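Local coordinates for uncharacterized protein (Deinococcus radiodurans, PDB 2A1V), which is of unknown function but belongs to the YjbR family and folds as an antiparallel beta sheet packed with helices, at residues A[34-39]-A[45-50]. Sequence-based numbering, arbitrary orientation. Where two conformers were deposited one is given.
Sequences LVFKVG and RMYALT
F36 O is gripped from the facing strand by two groups. Y47 N donates a nearly straight hydrogen bond of 2.9 Å to F36 O, and M46 CA adds a CA-H...O contact at 3.4 Å to the same oxygen. F36 N in turn donates to A48 O. F36 therefore faces both Y47 and A48, which defines a classic beta bulge in this antiparallel hairpin. Regular pairing continues on either side of it. L34 exchanges two backbone bonds with T50, and V38 exchanges two with R45. V38 N approaches R45 O from above the carbonyl plane, 43° out of it.

The extra residue sets Y47 against F36. Y47 CG sits between its backbone N and carbonyl carbon (chi1 71°), and this lays the ring against the backbone and CB of F36. F36 CB lies over one ring face, 3.9 Å from the Y47 ring centroid, as a CH-pi contact. V38 N lies at the ring edge, and V38 CG1 touches Y47 CD2 at 4.0 Å. The F36 ring instead reaches A48, with CD1 3.9 Å from A48 CB. The phenol OH of Y47 is satisfied by S23 OG. Y112 of helix 101-119 meets the Y47 ring edge-to-face.

On the sheet face that carries V35, K37, M46 and L49, V35 CG1 packs on M46 CB at 3.8 Å, and K37 CG lies over the M46 backbone.

The bulge is consistent with letting Y47 turn its ring against F36 while the backbone bonds on both sides are kept. The Y47 hydroxyl thereby reaches across strand 33-38 to S23 on edge strand 23-26.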
loop_
_atom_site.group_PDB
_atom_site.type_symbol
_atom_site.label_atom_id
_atom_site.label_comp_id
_atom_site.label_asym_id
_atom_site.label_seq_id
_atom_site.Cartn_x
_atom_site.Cartn_y
_atom_site.Cartn_z
ATOM N N LEU A 34 2.892 6.865 9.560
ATOM C CA LEU A 34 2.804 5.427 9.689
ATOM C C LEU A 34 3.289 4.727 8.398
ATOM O O LEU A 34 2.823 5.008 7.289
ATOM C CB LEU A 34 1.364 5.039 9.980
ATOM C CG LEU A 34 1.053 3.568 10.253
ATOM C CD1 LEU A 34 1.817 2.958 11.496
ATOM C CD2 LEU A 34 -0.450 3.439 10.424
ATOM N N VAL A 35 4.236 3.814 8.585
ATOM C CA VAL A 35 4.865 3.077 7.493
ATOM C C VAL A 35 4.647 1.571 7.685
ATOM O O VAL A 35 4.897 1.010 8.738
ATOM C CB VAL A 35 6.358 3.414 7.397
ATOM C CG1 VAL A 35 6.984 2.769 6.163
ATOM C CG2 VAL A 35 6.586 4.928 7.348
ATOM N N PHE A 36 4.105 0.949 6.656
ATOM C CA PHE A 36 3.944 -0.499 6.594
ATOM C C PHE A 36 5.075 -1.063 5.769
ATOM O O PHE A 36 5.316 -0.640 4.625
ATOM C CB PHE A 36 2.595 -0.905 5.996
ATOM C CG PHE A 36 1.422 -0.339 6.719
ATOM C CD1 PHE A 36 0.913 0.908 6.377
ATOM C CD2 PHE A 36 0.805 -1.073 7.732
ATOM C CE1 PHE A 36 -0.186 1.452 7.048
ATOM C CE2 PHE A 36 -0.316 -0.571 8.390
ATOM C CZ PHE A 36 -0.811 0.694 8.059
ATOM N N LYS A 37 5.783 -2.015 6.369
ATOM C CA LYS A 37 6.937 -2.646 5.751
ATOM C C LYS A 37 6.710 -4.157 5.773
ATOM O O LYS A 37 5.978 -4.677 6.628
ATOM C CB LYS A 37 8.221 -2.248 6.489
ATOM C CG LYS A 37 8.623 -0.765 6.336
ATOM C CD LYS A 37 9.884 -0.388 7.145
ATOM C CE LYS A 37 10.512 0.950 6.717
ATOM N NZ LYS A 37 11.712 1.422 7.531
ATOM N N VAL A 38 7.303 -4.843 4.804
ATOM C CA VAL A 38 7.246 -6.287 4.721
ATOM C C VAL A 38 8.665 -6.863 4.707
ATOM O O VAL A 38 9.587 -6.323 4.063
ATOM C CB VAL A 38 6.434 -6.749 3.462
ATOM C CG1 VAL A 38 7.003 -6.163 2.181
ATOM C CG2 VAL A 38 6.390 -8.241 3.328
ATOM N N GLY A 39 8.826 -7.959 5.432
ATOM C CA GLY A 39 10.036 -8.763 5.354
ATOM C C GLY A 39 10.565 -9.253 6.669
ATOM O O GLY A 39 9.816 -9.437 7.596
ATOM N N ARG A 45 10.910 -3.897 3.787
ATOM C CA ARG A 45 10.754 -2.945 2.697
ATOM C C ARG A 45 9.364 -2.294 2.726
ATOM O O ARG A 45 8.359 -2.986 2.752
ATOM C CB ARG A 45 10.939 -3.669 1.346
ATOM C CG ARG A 45 12.306 -4.381 1.118
ATOM C CD ARG A 45 13.445 -3.413 0.798
ATOM N NE ARG A 45 14.173 -2.989 1.997
ATOM C CZ ARG A 45 15.419 -3.333 2.339
ATOM N NH1 ARG A 45 16.185 -4.119 1.590
ATOM N NH2 ARG A 45 15.906 -2.864 3.466
ATOM N N MET A 46 9.321 -0.966 2.692
ATOM C CA MET A 46 8.067 -0.217 2.728
ATOM C C MET A 46 7.155 -0.468 1.523
ATOM O O MET A 46 7.611 -0.519 0.384
ATOM C CB MET A 46 8.308 1.293 2.931
ATOM C CG MET A 46 9.112 1.943 1.875
ATOM S SD MET A 46 9.820 3.598 2.291
ATOM C CE MET A 46 8.366 4.464 2.701
ATOM N N TYR A 47 5.856 -0.623 1.799
ATOM C CA TYR A 47 4.886 -0.800 0.744
ATOM C C TYR A 47 3.666 0.116 0.859
ATOM O O TYR A 47 2.861 0.142 -0.065
ATOM C CB TYR A 47 4.455 -2.286 0.649
ATOM C CG TYR A 47 3.603 -2.790 1.786
ATOM C CD1 TYR A 47 2.218 -2.623 1.777
ATOM C CD2 TYR A 47 4.186 -3.430 2.903
ATOM C CE1 TYR A 47 1.440 -3.077 2.837
ATOM C CE2 TYR A 47 3.413 -3.871 3.957
ATOM C CZ TYR A 47 2.039 -3.713 3.914
ATOM O OH TYR A 47 1.259 -4.164 4.960
ATOM N N ALA A 48 3.473 0.780 1.998
ATOM C CA ALA A 48 2.399 1.766 2.135
ATOM C C ALA A 48 2.763 2.763 3.233
ATOM O O ALA A 48 3.458 2.403 4.178
ATOM C CB ALA A 48 1.132 1.124 2.444
ATOM N N LEU A 49 2.334 4.014 3.088
ATOM C CA LEU A 49 2.579 5.024 4.115
ATOM C C LEU A 49 1.387 5.982 4.199
ATOM O O LEU A 49 0.749 6.306 3.164
ATOM C CB LEU A 49 3.810 5.888 3.800
ATOM C CG LEU A 49 5.168 5.432 3.327
ATOM C CD1 LEU A 49 5.118 4.785 1.917
ATOM C CD2 LEU A 49 6.046 6.714 3.362
ATOM N N THR A 50 1.121 6.491 5.390
ATOM C CA THR A 50 0.127 7.572 5.521
ATOM C C THR A 50 0.432 8.429 6.739
ATOM O O THR A 50 0.948 7.915 7.725
ATOM C CB THR A 50 -1.351 7.021 5.620
ATOM O OG1 THR A 50 -2.328 8.085 5.412
ATOM C CG2 THR A 50 -1.559 6.320 6.944
#